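Local coordinates for protein lysozyme (Penaeus vannamei, PDB 6UKC) that probably hydrolyses beta-1,4 linkages between N-acetylmuramic acid and N-acetylglucosamine in peptidoglycan, and those of chitodextrins, as a C-type lysozyme of innate immunity, at residues Arg18-Ser23 with Glu89-Ala94; Asn29-Ala34 with Ser38-Ala43; Arg51-Gly56 with Ile60-Trp65; Arg99-Phe104 with Tyr111-Ala116. All blocks are in the same frame, centred on the assembly; numbering follows the deposited sequence.

In the fold
The four contacts sample both lobes of a C-type lysozyme, the helical one and the small three-stranded antiparallel sheet. Contact 1 joins the end of helix 9-20 to helix 88-105 and closes a long loop of chain, inside which contacts 2 and 3 follow one another; contact 4 comes after it. Contact 2 turns the chain out of helix 24-38 toward the sheet, and contact 3 pairs strands 53-55 and 60-61 of that sheet, about 15 Å away between centres. Trp-30 of contact 2 touches Leu-22, Leu-91 and Ala-94 of contact 1 and Tyr-111 and Trp-114 of contact 4. Helix 88-105 serves contacts 1 and 4 and also packs on Ile-60 of contact 3, so it holds the two lobes together.

Contact 1 (Arg18-Ser23 with Glu89-Ala94); sequences RDYYLS and EALRCA
Leu-91 meets Tyr-20 and Leu-22 with its two methyl groups, one for each partner. CD2 lies over a face of the Tyr-20 ring, 3.8 Å from the centroid and 22° off the ring normal, and is displaced toward the CG side of the ring, where CG is 3.6 Å from CD2. This is a CH-pi contact in which the tyrosine and leucine pass in opposite senses. The other methyl, Leu-91 CD1, meets Leu-22 CD1 tip to tip at 4.1 Å. The fork is aimed by the first torsion of Leu-91: with CG trans to the backbone N (chi1 179°), the branch extends from helix 88-105 toward Tyr-20 and Leu-22. Tyr-20 has CG opposite its carbonyl carbon (chi1 -61°), which turns a face of the ring to Leu-91 CD2.

A tyrosine suits this boundary because its ring is apolar where the methyl lies while its hydroxyl bonds to Thr-88 OG1, beside the second segment. Leucine suits the buried positions: Leu-22 also packs on Ile-27 and Trp-30, and Leu-91 on Leu-16 and Trp-30. Tyr-21, with positive phi, leaves the helical path, and Ser-23 then N-caps helix 24-38 through OG to Asp-26 N. Such leucine-and-aromatic packing of helix 88-105 against the first two helices builds the core of the alpha lobe in the C-type lysozyme fold.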
loop_
_atom_site.group_PDB
_atom_site.type_symbol
_atom_site.label_atom_id
_atom_site.label_comp_id
_atom_site.label_asym_id
_atom_site.label_seq_id
_atom_site.Cartn_x
_atom_site.Cartn_y
_atom_site.Cartn_z
ATOM N N ARG A 18 -6.676 -9.951 11.351
ATOM C CA ARG A 18 -7.943 -10.007 12.139
ATOM C C ARG A 18 -9.135 -9.561 11.273
ATOM O O ARG A 18 -10.142 -10.309 11.207
ATOM C CB ARG A 18 -7.798 -9.145 13.399
ATOM C CG ARG A 18 -8.940 -9.296 14.394
ATOM C CD ARG A 18 -8.885 -8.301 15.532
ATOM N NE ARG A 18 -8.449 -6.991 15.041
ATOM C CZ ARG A 18 -7.232 -6.448 15.242
ATOM N NH1 ARG A 18 -6.309 -7.075 15.954
ATOM N NH2 ARG A 18 -6.943 -5.264 14.732
ATOM N N ASP A 19 -9.029 -8.413 10.600
ATOM C CA ASP A 19 -10.208 -7.728 10.011
ATOM C C ASP A 19 -10.380 -8.083 8.535
ATOM O O ASP A 19 -11.546 -8.037 8.065
ATOM C CB ASP A 19 -10.116 -6.218 10.161
ATOM C CG ASP A 19 -10.281 -5.749 11.589
ATOM O OD1 ASP A 19 -10.262 -6.593 12.507
ATOM O OD2 ASP A 19 -10.426 -4.536 11.762
ATOM N N TYR A 20 -9.288 -8.401 7.830
ATOM C CA TYR A 20 -9.269 -8.617 6.355
ATOM C C TYR A 20 -8.932 -10.066 5.980
ATOM O O TYR A 20 -9.020 -10.372 4.757
ATOM C CB TYR A 20 -8.302 -7.616 5.722
ATOM C CG TYR A 20 -8.732 -6.199 5.976
ATOM C CD1 TYR A 20 -9.822 -5.667 5.297
ATOM C CD2 TYR A 20 -8.132 -5.434 6.957
ATOM C CE1 TYR A 20 -10.265 -4.381 5.549
ATOM C CE2 TYR A 20 -8.589 -4.154 7.241
ATOM C CZ TYR A 20 -9.649 -3.625 6.528
ATOM O OH TYR A 20 -10.071 -2.356 6.771
ATOM N N TYR A 21 -8.555 -10.926 6.947
ATOM C CA TYR A 21 -8.277 -12.369 6.717
ATOM C C TYR A 21 -7.271 -12.496 5.567
ATOM O O TYR A 21 -7.398 -13.375 4.679
ATOM C CB TYR A 21 -9.563 -13.140 6.384
ATOM C CG TYR A 21 -10.736 -12.753 7.240
ATOM C CD1 TYR A 21 -10.737 -13.028 8.606
ATOM C CD2 TYR A 21 -11.810 -12.050 6.717
ATOM C CE1 TYR A 21 -11.780 -12.637 9.437
ATOM C CE2 TYR A 21 -12.864 -11.649 7.534
ATOM C CZ TYR A 21 -12.849 -11.952 8.892
ATOM O OH TYR A 21 -13.865 -11.571 9.711
ATOM N N LEU A 22 -6.279 -11.616 5.544
ATOM C CA LEU A 22 -5.251 -11.700 4.484
ATOM C C LEU A 22 -4.354 -12.881 4.828
ATOM O O LEU A 22 -4.142 -13.132 6.043
ATOM C CB LEU A 22 -4.448 -10.399 4.424
ATOM C CG LEU A 22 -5.207 -9.145 4.011
ATOM C CD1 LEU A 22 -4.229 -8.094 3.526
ATOM C CD2 LEU A 22 -6.234 -9.426 2.915
ATOM N N SER A 23 -3.831 -13.538 3.798
ATOM C CA SER A 23 -2.738 -14.539 3.881
ATOM C C SER A 23 -1.469 -13.876 4.405
ATOM O O SER A 23 -1.294 -12.642 4.185
ATOM C CB SER A 23 -2.466 -15.169 2.524
ATOM O OG SER A 23 -1.910 -14.221 1.619
ATOM N N GLU A 89 -10.350 1.134 1.917
ATOM C CA GLU A 89 -10.307 1.561 0.487
ATOM C C GLU A 89 -8.850 1.575 0.008
ATOM O O GLU A 89 -8.616 1.244 -1.174
ATOM C CB GLU A 89 -10.935 2.939 0.315
ATOM C CG GLU A 89 -12.412 2.981 0.634
ATOM C CD GLU A 89 -13.327 2.417 -0.433
ATOM O OE1 GLU A 89 -14.526 2.737 -0.343
ATOM O OE2 GLU A 89 -12.849 1.685 -1.352
ATOM N N ALA A 90 -7.914 1.950 0.893
ATOM C CA ALA A 90 -6.456 1.908 0.630
ATOM C C ALA A 90 -6.096 0.486 0.211
ATOM O O ALA A 90 -5.518 0.316 -0.883
ATOM C CB ALA A 90 -5.659 2.357 1.837
ATOM N N LEU A 91 -6.526 -0.499 1.005
ATOM C CA LEU A 91 -6.219 -1.922 0.746
ATOM C C LEU A 91 -6.921 -2.340 -0.554
ATOM O O LEU A 91 -6.219 -2.873 -1.476
ATOM C CB LEU A 91 -6.653 -2.725 1.971
ATOM C CG LEU A 91 -6.445 -4.239 1.907
ATOM C CD1 LEU A 91 -4.994 -4.607 1.587
ATOM C CD2 LEU A 91 -6.880 -4.873 3.210
ATOM N N ARG A 92 -8.235 -2.068 -0.664
ATOM C CA ARG A 92 -9.001 -2.456 -1.872
ATOM C C ARG A 92 -8.243 -1.927 -3.103
ATOM O O ARG A 92 -8.000 -2.719 -4.052
ATOM C CB ARG A 92 -10.447 -1.976 -1.771
ATOM C CG ARG A 92 -11.360 -2.509 -2.868
ATOM C CD ARG A 92 -12.813 -2.098 -2.639
ATOM N NE ARG A 92 -13.344 -2.817 -1.485
ATOM C CZ ARG A 92 -13.979 -2.269 -0.444
ATOM N NH1 ARG A 92 -14.252 -0.975 -0.416
ATOM N NH2 ARG A 92 -14.398 -3.030 0.551
ATOM N N CYS A 93 -7.790 -0.667 -3.061
ATOM C CA CYS A 93 -7.147 -0.018 -4.231
ATOM C C CYS A 93 -5.726 -0.576 -4.452
ATOM O O CYS A 93 -5.314 -0.787 -5.652
ATOM C CB CYS A 93 -7.148 1.495 -4.088
ATOM S SG CYS A 93 -6.420 2.340 -5.512
ATOM N N ALA A 94 -4.983 -0.845 -3.375
ATOM C CA ALA A 94 -3.640 -1.472 -3.490
ATOM C C ALA A 94 -3.802 -2.852 -4.154
ATOM O O ALA A 94 -3.037 -3.171 -5.076
ATOM C CB ALA A 94 -2.934 -1.533 -2.143
#

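Contact 2 (Asn29-Ala34 with Ser38-Ala43); sequences NWVCIA and SSFNTA
The Phe-40 ring has the carbonyl carbon of Ala-34 over one face, offset toward the rim, and Ala-34 CB touches CD1 of Phe-40 at 3.6 Å. Val-31 O approaches the ring obliquely, 3.3 Å from Phe-40 CE1, while Val-31 CG1 packs on that same CE1 at 3.9 Å. With CG opposite its carbonyl carbon (chi1 -46°), Phe-40 folds its ring back along the helix it has just left. A small alanine lets the ring come close to the helix backbone, and the CG1 branch of Val-31 gives it an apolar neighbour.

Ala-34 O draws the backbone back as well. It accepts from Ser-38 N at 3.0 Å and, weakly, from Phe-40 N at 3.3 Å, though that bond is nearly straight (166°). The hydroxyl of Ser-38 bonds to Ile-57 O, linking this turn to the hairpin loop. Ser-39 and Phe-40 both have positive phi and form the centre of a type I' turn, in which Asn-41 N bonds to Ser-38 O at 3.2 Å. Beyond it, Asn-41 OD1 accepts from Ala-43 N. A type I' turn followed by an Asx turn thus carries the chain from the C-terminal end of helix 24-38 to strand 45-47 of the lysozyme beta lobe.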
loop_
_atom_site.group_PDB
_atom_site.type_symbol
_atom_site.label_atom_id
_atom_site.label_comp_id
_atom_site.label_asym_id
_atom_site.label_seq_id
_atom_site.Cartn_x
_atom_site.Cartn_y
_atom_site.Cartn_z
ATOM N N ASN A 29 4.117 -8.730 2.737
ATOM C CA ASN A 29 4.353 -7.801 1.604
ATOM C C ASN A 29 3.707 -6.444 1.923
ATOM O O ASN A 29 4.361 -5.417 1.649
ATOM C CB ASN A 29 3.913 -8.409 0.272
ATOM C CG ASN A 29 4.954 -9.356 -0.295
ATOM O OD1 ASN A 29 6.068 -8.940 -0.562
ATOM N ND2 ASN A 29 4.629 -10.636 -0.421
ATOM N N TRP A 30 2.472 -6.398 2.440
ATOM C CA TRP A 30 1.817 -5.075 2.639
ATOM C C TRP A 30 2.518 -4.346 3.798
ATOM O O TRP A 30 2.773 -3.115 3.676
ATOM C CB TRP A 30 0.288 -5.187 2.823
ATOM C CG TRP A 30 -0.476 -5.570 1.590
ATOM C CD1 TRP A 30 -1.410 -6.566 1.504
ATOM C CD2 TRP A 30 -0.434 -4.950 0.282
ATOM N NE1 TRP A 30 -1.930 -6.632 0.235
ATOM C CE2 TRP A 30 -1.351 -5.656 -0.541
ATOM C CE3 TRP A 30 0.285 -3.887 -0.285
ATOM C CZ2 TRP A 30 -1.559 -5.336 -1.880
ATOM C CZ3 TRP A 30 0.095 -3.582 -1.617
ATOM C CH2 TRP A 30 -0.826 -4.287 -2.398
ATOM N N VAL A 31 2.866 -5.054 4.874
ATOM C CA VAL A 31 3.576 -4.426 6.033
ATOM C C VAL A 31 4.882 -3.763 5.545
ATOM O O VAL A 31 5.162 -2.554 5.890
ATOM C CB VAL A 31 3.831 -5.469 7.134
ATOM C CG1 VAL A 31 4.775 -4.959 8.207
ATOM C CG2 VAL A 31 2.522 -5.957 7.758
ATOM N N CYS A 32 5.684 -4.513 4.789
ATOM C CA CYS A 32 6.997 -4.041 4.284
ATOM C C CYS A 32 6.780 -2.781 3.426
ATOM O O CYS A 32 7.530 -1.755 3.647
ATOM C CB CYS A 32 7.722 -5.115 3.490
ATOM S SG CYS A 32 9.425 -4.636 3.115
ATOM N N ILE A 33 5.826 -2.856 2.483
ATOM C CA ILE A 33 5.526 -1.738 1.544
ATOM C C ILE A 33 5.090 -0.524 2.362
ATOM O O ILE A 33 5.681 0.557 2.112
ATOM C CB ILE A 33 4.514 -2.131 0.457
ATOM C CG1 ILE A 33 5.152 -3.134 -0.506
ATOM C CG2 ILE A 33 3.996 -0.897 -0.280
ATOM C CD1 ILE A 33 4.147 -3.879 -1.349
ATOM N N ALA A 34 4.156 -0.697 3.319
ATOM C CA ALA A 34 3.664 0.410 4.180
ATOM C C ALA A 34 4.815 1.025 4.982
ATOM O O ALA A 34 4.845 2.275 5.128
ATOM C CB ALA A 34 2.583 -0.061 5.121
ATOM N N SER A 38 5.492 4.939 3.819
ATOM C CA SER A 38 4.762 5.956 4.624
ATOM C C SER A 38 5.030 5.899 6.128
ATOM O O SER A 38 4.415 6.718 6.825
ATOM C CB SER A 38 3.293 5.799 4.398
ATOM O OG SER A 38 2.836 4.581 4.984
ATOM N N SER A 39 5.866 4.981 6.624
ATOM C CA SER A 39 6.026 4.662 8.068
ATOM C C SER A 39 4.663 4.363 8.702
ATOM O O SER A 39 4.408 4.834 9.826
ATOM C CB SER A 39 6.739 5.761 8.770
ATOM O OG SER A 39 7.953 6.036 8.098
ATOM N N PHE A 40 3.798 3.647 7.970
ATOM C CA PHE A 40 2.442 3.202 8.406
ATOM C C PHE A 40 1.586 4.392 8.862
ATOM O O PHE A 40 0.693 4.198 9.745
ATOM C CB PHE A 40 2.531 2.209 9.566
ATOM C CG PHE A 40 3.537 1.108 9.412
ATOM C CD1 PHE A 40 3.225 -0.049 8.701
ATOM C CD2 PHE A 40 4.789 1.216 9.993
ATOM C CE1 PHE A 40 4.137 -1.093 8.612
ATOM C CE2 PHE A 40 5.697 0.173 9.906
ATOM C CZ PHE A 40 5.375 -0.970 9.214
ATOM N N ASN A 41 1.834 5.563 8.270
ATOM C CA ASN A 41 1.087 6.814 8.561
ATOM C C ASN A 41 -0.010 6.993 7.505
ATOM O O ASN A 41 0.313 7.307 6.319
ATOM C CB ASN A 41 2.051 7.998 8.664
ATOM C CG ASN A 41 1.351 9.343 8.721
ATOM O OD1 ASN A 41 0.211 9.462 9.190
ATOM N ND2 ASN A 41 2.044 10.356 8.232
ATOM N N THR A 42 -1.262 6.833 7.929
ATOM C CA THR A 42 -2.458 6.868 7.047
ATOM C C THR A 42 -2.661 8.252 6.404
ATOM O O THR A 42 -3.422 8.319 5.435
ATOM C CB THR A 42 -3.729 6.478 7.810
ATOM O OG1 THR A 42 -4.017 7.453 8.819
ATOM C CG2 THR A 42 -3.621 5.098 8.421
ATOM N N ALA A 43 -2.057 9.316 6.949
ATOM C CA ALA A 43 -2.192 10.703 6.449
ATOM C C ALA A 43 -0.937 11.144 5.686
ATOM O O ALA A 43 -0.928 12.300 5.247
ATOM C CB ALA A 43 -2.513 11.643 7.590
#

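Contact 3 (Arg51-Gly56 with Ile60-Trp65); sequences RSTDYG and INNKYW
Asn-61 ND2 gives two nearly straight hydrogen bonds, to Asp-54 OD1 at 2.7 Å and to Ser-52 OG at 2.9 Å, both acceptors lying in its amide plane. Asp-54 OD1 itself is met from above the carboxylate plane, the two flat groups being turned 55° apart. This double grip fixes the rotation of the Asn-61 amide, whose OD1 accepts from Lys-63 N in an Asx turn; an amide suits the place, donating and accepting at once. Ser-52 OG also bonds to Asn-50 ND2, and Asp-54 OD2 to Asn-48 ND2.

Asn-62 extends the ladder with its side chain: OD1 takes Thr-53 N at 2.7 Å, from above the carbonyl plane, while Asn-62 N bonds to Thr-53 O. Its CG sits between the backbone N and carbonyl carbon (chi1 58°), which curls the amide back to the N-H of Thr-53. Strands 53-55 and 60-61 form the second hairpin of the three-stranded lysozyme sheet; in its hydrogen-bonded pair Tyr-55 N reaches Ile-60 O at 2.8 Å. A water joins Arg-51 O, Thr-53 OG1 and Asn-62 ND2. Farther out, the Tyr-55 ring presents its edge to Asn-62 CB, 3.8 Å from CE1, and Ile-60 packs on Ile-97 of helix 88-105.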
loop_
_atom_site.group_PDB
_atom_site.type_symbol
_atom_site.label_atom_id
_atom_site.label_comp_id
_atom_site.label_asym_id
_atom_site.label_seq_id
_atom_site.Cartn_x
_atom_site.Cartn_y
_atom_site.Cartn_z
ATOM N N ARG A 51 3.217 17.247 -10.923
ATOM C CA ARG A 51 1.866 17.784 -10.559
ATOM C C ARG A 51 0.946 16.679 -10.003
ATOM O O ARG A 51 -0.258 16.950 -9.819
ATOM C CB ARG A 51 1.194 18.515 -11.732
ATOM C CG ARG A 51 1.805 19.872 -12.045
ATOM C CD ARG A 51 1.005 20.739 -12.999
ATOM N NE ARG A 51 1.749 21.964 -13.264
ATOM C CZ ARG A 51 1.407 22.913 -14.128
ATOM N NH1 ARG A 51 0.300 22.796 -14.839
ATOM N NH2 ARG A 51 2.177 23.982 -14.282
ATOM N N SER A 52 1.466 15.483 -9.727
ATOM C CA SER A 52 0.682 14.358 -9.164
ATOM C C SER A 52 0.935 14.299 -7.659
ATOM O O SER A 52 1.841 14.996 -7.162
ATOM C CB SER A 52 1.002 13.062 -9.845
ATOM O OG SER A 52 2.270 12.576 -9.441
ATOM N N THR A 53 0.123 13.542 -6.948
ATOM C CA THR A 53 0.188 13.437 -5.472
ATOM C C THR A 53 0.124 11.956 -5.116
ATOM O O THR A 53 -0.659 11.218 -5.771
ATOM C CB THR A 53 -0.920 14.259 -4.797
ATOM O OG1 THR A 53 -0.668 15.621 -5.157
ATOM C CG2 THR A 53 -0.956 14.113 -3.291
ATOM N N ASP A 54 0.929 11.555 -4.129
ATOM C CA ASP A 54 0.878 10.191 -3.537
ATOM C C ASP A 54 0.077 10.287 -2.229
ATOM O O ASP A 54 0.343 11.244 -1.447
ATOM C CB ASP A 54 2.310 9.674 -3.406
ATOM C CG ASP A 54 3.024 9.549 -4.741
ATOM O OD1 ASP A 54 2.366 9.090 -5.703
ATOM O OD2 ASP A 54 4.216 9.925 -4.823
ATOM N N TYR A 55 -0.864 9.361 -1.997
ATOM C CA TYR A 55 -1.830 9.439 -0.871
ATOM C C TYR A 55 -1.783 8.204 0.044
ATOM O O TYR A 55 -1.841 7.044 -0.420
ATOM C CB TYR A 55 -3.258 9.591 -1.407
ATOM C CG TYR A 55 -3.573 10.900 -2.089
ATOM C CD1 TYR A 55 -3.332 11.084 -3.449
ATOM C CD2 TYR A 55 -4.126 11.955 -1.374
ATOM C CE1 TYR A 55 -3.657 12.276 -4.080
ATOM C CE2 TYR A 55 -4.446 13.158 -1.987
ATOM C CZ TYR A 55 -4.239 13.306 -3.350
ATOM O OH TYR A 55 -4.539 14.494 -3.945
ATOM N N GLY A 56 -1.764 8.467 1.351
ATOM C CA GLY A 56 -2.020 7.475 2.410
ATOM C C GLY A 56 -0.849 6.542 2.672
ATOM O O GLY A 56 0.250 6.784 2.175
ATOM N N ILE A 60 -0.468 5.949 -2.890
ATOM C CA ILE A 60 -1.098 5.689 -4.209
ATOM C C ILE A 60 -1.249 7.023 -4.940
ATOM O O ILE A 60 -1.732 8.012 -4.299
ATOM C CB ILE A 60 -2.448 4.978 -4.013
ATOM C CG1 ILE A 60 -2.259 3.571 -3.441
ATOM C CG2 ILE A 60 -3.213 4.967 -5.323
ATOM C CD1 ILE A 60 -3.422 3.052 -2.673
ATOM N N ASN A 61 -0.897 7.015 -6.230
ATOM C CA ASN A 61 -0.656 8.211 -7.081
ATOM C C ASN A 61 -1.957 8.582 -7.799
ATOM O O ASN A 61 -2.547 7.662 -8.421
ATOM C CB ASN A 61 0.474 7.954 -8.087
ATOM C CG ASN A 61 0.898 9.220 -8.806
ATOM O OD1 ASN A 61 0.473 9.462 -9.936
ATOM N ND2 ASN A 61 1.686 10.057 -8.142
ATOM N N ASN A 62 -2.369 9.862 -7.758
ATOM C CA ASN A 62 -3.642 10.356 -8.382
ATOM C C ASN A 62 -3.571 10.407 -9.927
ATOM O O ASN A 62 -4.637 10.637 -10.560
ATOM C CB ASN A 62 -4.091 11.715 -7.828
ATOM C CG ASN A 62 -3.069 12.820 -7.990
ATOM O OD1 ASN A 62 -1.922 12.560 -8.343
ATOM N ND2 ASN A 62 -3.484 14.057 -7.756
ATOM N N LYS A 63 -2.406 10.183 -10.548
ATOM C CA LYS A 63 -2.294 10.193 -12.035
ATOM C C LYS A 63 -3.093 9.025 -12.633
ATOM O O LYS A 63 -3.616 9.239 -13.746
ATOM C CB LYS A 63 -0.850 10.171 -12.553
ATOM C CG LYS A 63 -0.748 10.125 -14.078
ATOM C CD LYS A 63 0.442 10.840 -14.712
ATOM C CE LYS A 63 0.219 12.337 -14.812
ATOM N NZ LYS A 63 0.868 12.949 -16.005
ATOM N N TYR A 64 -3.181 7.856 -11.960
ATOM C CA TYR A 64 -3.793 6.607 -12.516
ATOM C C TYR A 64 -4.936 6.055 -11.645
ATOM O O TYR A 64 -5.900 5.500 -12.184
ATOM C CB TYR A 64 -2.716 5.524 -12.683
ATOM C CG TYR A 64 -1.453 6.016 -13.347
ATOM C CD1 TYR A 64 -1.424 6.301 -14.710
ATOM C CD2 TYR A 64 -0.303 6.253 -12.604
ATOM C CE1 TYR A 64 -0.275 6.781 -15.322
ATOM C CE2 TYR A 64 0.856 6.733 -13.203
ATOM C CZ TYR A 64 0.867 6.996 -14.564
ATOM O OH TYR A 64 2.000 7.456 -15.155
ATOM N N TRP A 65 -4.830 6.167 -10.325
ATOM C CA TRP A 65 -5.439 5.208 -9.368
ATOM C C TRP A 65 -6.645 5.811 -8.655
ATOM O O TRP A 65 -7.672 5.108 -8.551
ATOM C CB TRP A 65 -4.384 4.704 -8.375
ATOM C CG TRP A 65 -3.227 4.028 -9.050
ATOM C CD1 TRP A 65 -1.926 4.432 -9.034
ATOM C CD2 TRP A 65 -3.264 2.861 -9.895
ATOM N NE1 TRP A 65 -1.146 3.575 -9.766
ATOM C CE2 TRP A 65 -1.942 2.606 -10.313
ATOM C CE3 TRP A 65 -4.272 2.000 -10.324
ATOM C CZ2 TRP A 65 -1.613 1.551 -11.159
ATOM C CZ3 TRP A 65 -3.942 0.938 -11.133
ATOM C CH2 TRP A 65 -2.637 0.722 -11.551
HETATM O O HOH W 1 -1.351 16.364 -7.554
#

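Contact 4 (Arg99-Phe104 with Tyr111-Ala116); sequences RDTERF and YSAWVA
Thr-101 OG1 bonds to Ile-97 O, one turn back in helix 88-105, and lies against Ala-113 of the facing loop, 3.3 Å from Ala-113 CB. In the C-type lysozyme fold this is helix-to-loop packing within the alpha lobe, just before helix 115-121, whose N-cap residue is Trp-114. No hydrogen bond crosses the contact. Ser-112 OG bonds to Lys-109 O, so each hydroxyl bonds within its own side, and across the contact each oxygen meets a methyl. Threonine suits this helix face because its OG1 lies beside the backbone N (chi1 -63°), where it can fold back to the preceding turn, while both branches face the loop, OG1 toward Ala-113 and CG2 toward Ser-112. Trp-114 N bonds to Tyr-111 O at 3.1 Å, closing a turn of helical shape that presents Ser-112 and Ala-113 to the threonine. Alanine, small and without a polar end, lets the loop lie close to the helix, with Thr-101 CA and Ala-113 CA 6.4 Å apart. CG2 of Thr-101 lies 3.7 Å from Ser-112 OG.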
loop_
_atom_site.group_PDB
_atom_site.type_symbol
_atom_site.label_atom_id
_atom_site.label_comp_id
_atom_site.label_asym_id
_atom_site.label_seq_id
_atom_site.Cartn_x
_atom_site.Cartn_y
_atom_site.Cartn_z
ATOM N N ARG A 99 -3.186 -6.225 -8.773
ATOM C CA ARG A 99 -3.875 -7.061 -9.793
ATOM C C ARG A 99 -3.487 -6.549 -11.186
ATOM O O ARG A 99 -3.014 -7.380 -11.999
ATOM C CB ARG A 99 -5.390 -7.111 -9.577
ATOM C CG ARG A 99 -6.107 -8.079 -10.512
ATOM C CD ARG A 99 -7.598 -8.199 -10.283
ATOM N NE ARG A 99 -8.184 -7.003 -9.673
ATOM C CZ ARG A 99 -8.401 -6.811 -8.360
ATOM N NH1 ARG A 99 -8.106 -7.739 -7.464
ATOM N NH2 ARG A 99 -8.938 -5.682 -7.939
ATOM N N ASP A 100 -3.625 -5.248 -11.456
ATOM C CA ASP A 100 -3.375 -4.716 -12.829
ATOM C C ASP A 100 -1.893 -4.850 -13.210
ATOM O O ASP A 100 -1.592 -5.286 -14.363
ATOM C CB ASP A 100 -3.839 -3.262 -12.944
ATOM C CG ASP A 100 -5.359 -3.149 -12.932
ATOM O OD1 ASP A 100 -6.036 -4.176 -12.680
ATOM O OD2 ASP A 100 -5.859 -2.033 -13.183
ATOM N N THR A 101 -0.998 -4.486 -12.285
ATOM C CA THR A 101 0.468 -4.570 -12.493
ATOM C C THR A 101 0.812 -6.010 -12.875
ATOM O O THR A 101 1.522 -6.186 -13.878
ATOM C CB THR A 101 1.263 -4.103 -11.270
ATOM O OG1 THR A 101 0.958 -2.728 -11.067
ATOM C CG2 THR A 101 2.757 -4.256 -11.437
ATOM N N GLU A 102 0.321 -6.992 -12.117
ATOM C CA GLU A 102 0.590 -8.421 -12.397
ATOM C C GLU A 102 0.100 -8.737 -13.816
ATOM O O GLU A 102 0.849 -9.374 -14.567
ATOM C CB GLU A 102 -0.075 -9.303 -11.342
ATOM C CG GLU A 102 0.037 -10.787 -11.646
ATOM C CD GLU A 102 -0.050 -11.685 -10.428
ATOM O OE1 GLU A 102 -1.147 -11.768 -9.834
ATOM O OE2 GLU A 102 0.983 -12.298 -10.074
ATOM N N ARG A 103 -1.105 -8.273 -14.157
ATOM C CA ARG A 103 -1.751 -8.438 -15.485
ATOM C C ARG A 103 -0.751 -8.110 -16.596
ATOM O O ARG A 103 -0.504 -9.003 -17.420
ATOM C CB ARG A 103 -3.020 -7.582 -15.548
ATOM C CG ARG A 103 -3.586 -7.332 -16.938
ATOM C CD ARG A 103 -5.030 -7.778 -17.058
ATOM N NE ARG A 103 -5.072 -9.233 -17.183
ATOM C CZ ARG A 103 -6.172 -9.978 -17.281
ATOM N NH1 ARG A 103 -7.374 -9.416 -17.274
ATOM N NH2 ARG A 103 -6.058 -11.293 -17.388
ATOM N N PHE A 104 -0.174 -6.903 -16.593
ATOM C CA PHE A 104 0.739 -6.394 -17.655
ATOM C C PHE A 104 2.183 -6.893 -17.478
ATOM O O PHE A 104 2.868 -7.039 -18.490
ATOM C CB PHE A 104 0.669 -4.870 -17.709
ATOM C CG PHE A 104 -0.605 -4.389 -18.352
ATOM C CD1 PHE A 104 -0.730 -4.376 -19.737
ATOM C CD2 PHE A 104 -1.701 -4.018 -17.582
ATOM C CE1 PHE A 104 -1.915 -3.969 -20.332
ATOM C CE2 PHE A 104 -2.887 -3.625 -18.182
ATOM C CZ PHE A 104 -2.988 -3.594 -19.554
ATOM N N TYR A 111 3.591 -6.414 -7.006
ATOM C CA TYR A 111 4.038 -5.387 -6.028
ATOM C C TYR A 111 5.099 -4.461 -6.633
ATOM O O TYR A 111 5.422 -3.466 -5.971
ATOM C CB TYR A 111 4.548 -6.042 -4.753
ATOM C CG TYR A 111 3.520 -6.847 -4.007
ATOM C CD1 TYR A 111 2.510 -6.233 -3.284
ATOM C CD2 TYR A 111 3.603 -8.226 -3.950
ATOM C CE1 TYR A 111 1.581 -6.965 -2.560
ATOM C CE2 TYR A 111 2.678 -8.972 -3.232
ATOM C CZ TYR A 111 1.665 -8.342 -2.530
ATOM O OH TYR A 111 0.773 -9.091 -1.800
ATOM N N SER A 112 5.599 -4.755 -7.837
ATOM C CA SER A 112 6.681 -3.981 -8.500
ATOM C C SER A 112 6.184 -2.579 -8.889
ATOM O O SER A 112 7.026 -1.762 -9.266
ATOM C CB SER A 112 7.284 -4.730 -9.660
ATOM O OG SER A 112 6.407 -4.783 -10.770
ATOM N N ALA A 113 4.888 -2.277 -8.711
ATOM C CA ALA A 113 4.279 -0.935 -8.896
ATOM C C ALA A 113 4.758 0.033 -7.804
ATOM O O ALA A 113 4.630 1.260 -8.009
ATOM C CB ALA A 113 2.776 -1.032 -8.894
ATOM N N TRP A 114 5.313 -0.487 -6.704
ATOM C CA TRP A 114 5.801 0.323 -5.551
ATOM C C TRP A 114 7.328 0.448 -5.572
ATOM O O TRP A 114 8.013 -0.598 -5.565
ATOM C CB TRP A 114 5.329 -0.292 -4.234
ATOM C CG TRP A 114 3.906 0.032 -3.914
ATOM C CD1 TRP A 114 3.458 1.120 -3.221
ATOM C CD2 TRP A 114 2.744 -0.733 -4.271
ATOM N NE1 TRP A 114 2.097 1.085 -3.132
ATOM C CE2 TRP A 114 1.633 -0.047 -3.745
ATOM C CE3 TRP A 114 2.533 -1.938 -4.944
ATOM C CZ2 TRP A 114 0.331 -0.516 -3.902
ATOM C CZ3 TRP A 114 1.248 -2.399 -5.095
ATOM C CH2 TRP A 114 0.164 -1.698 -4.576
ATOM N N VAL A 115 7.820 1.693 -5.524
ATOM C CA VAL A 115 9.268 2.027 -5.440
ATOM C C VAL A 115 9.830 1.368 -4.173
ATOM O O VAL A 115 10.875 0.718 -4.280
ATOM C CB VAL A 115 9.501 3.549 -5.500
ATOM C CG1 VAL A 115 10.975 3.911 -5.465
ATOM C CG2 VAL A 115 8.869 4.157 -6.743
ATOM N N ALA A 116 9.132 1.440 -3.032
ATOM C CA ALA A 116 9.617 0.843 -1.760
ATOM C C ALA A 116 9.747 -0.677 -1.908
ATOM O O ALA A 116 10.677 -1.262 -1.296
ATOM C CB ALA A 116 8.717 1.199 -0.594
#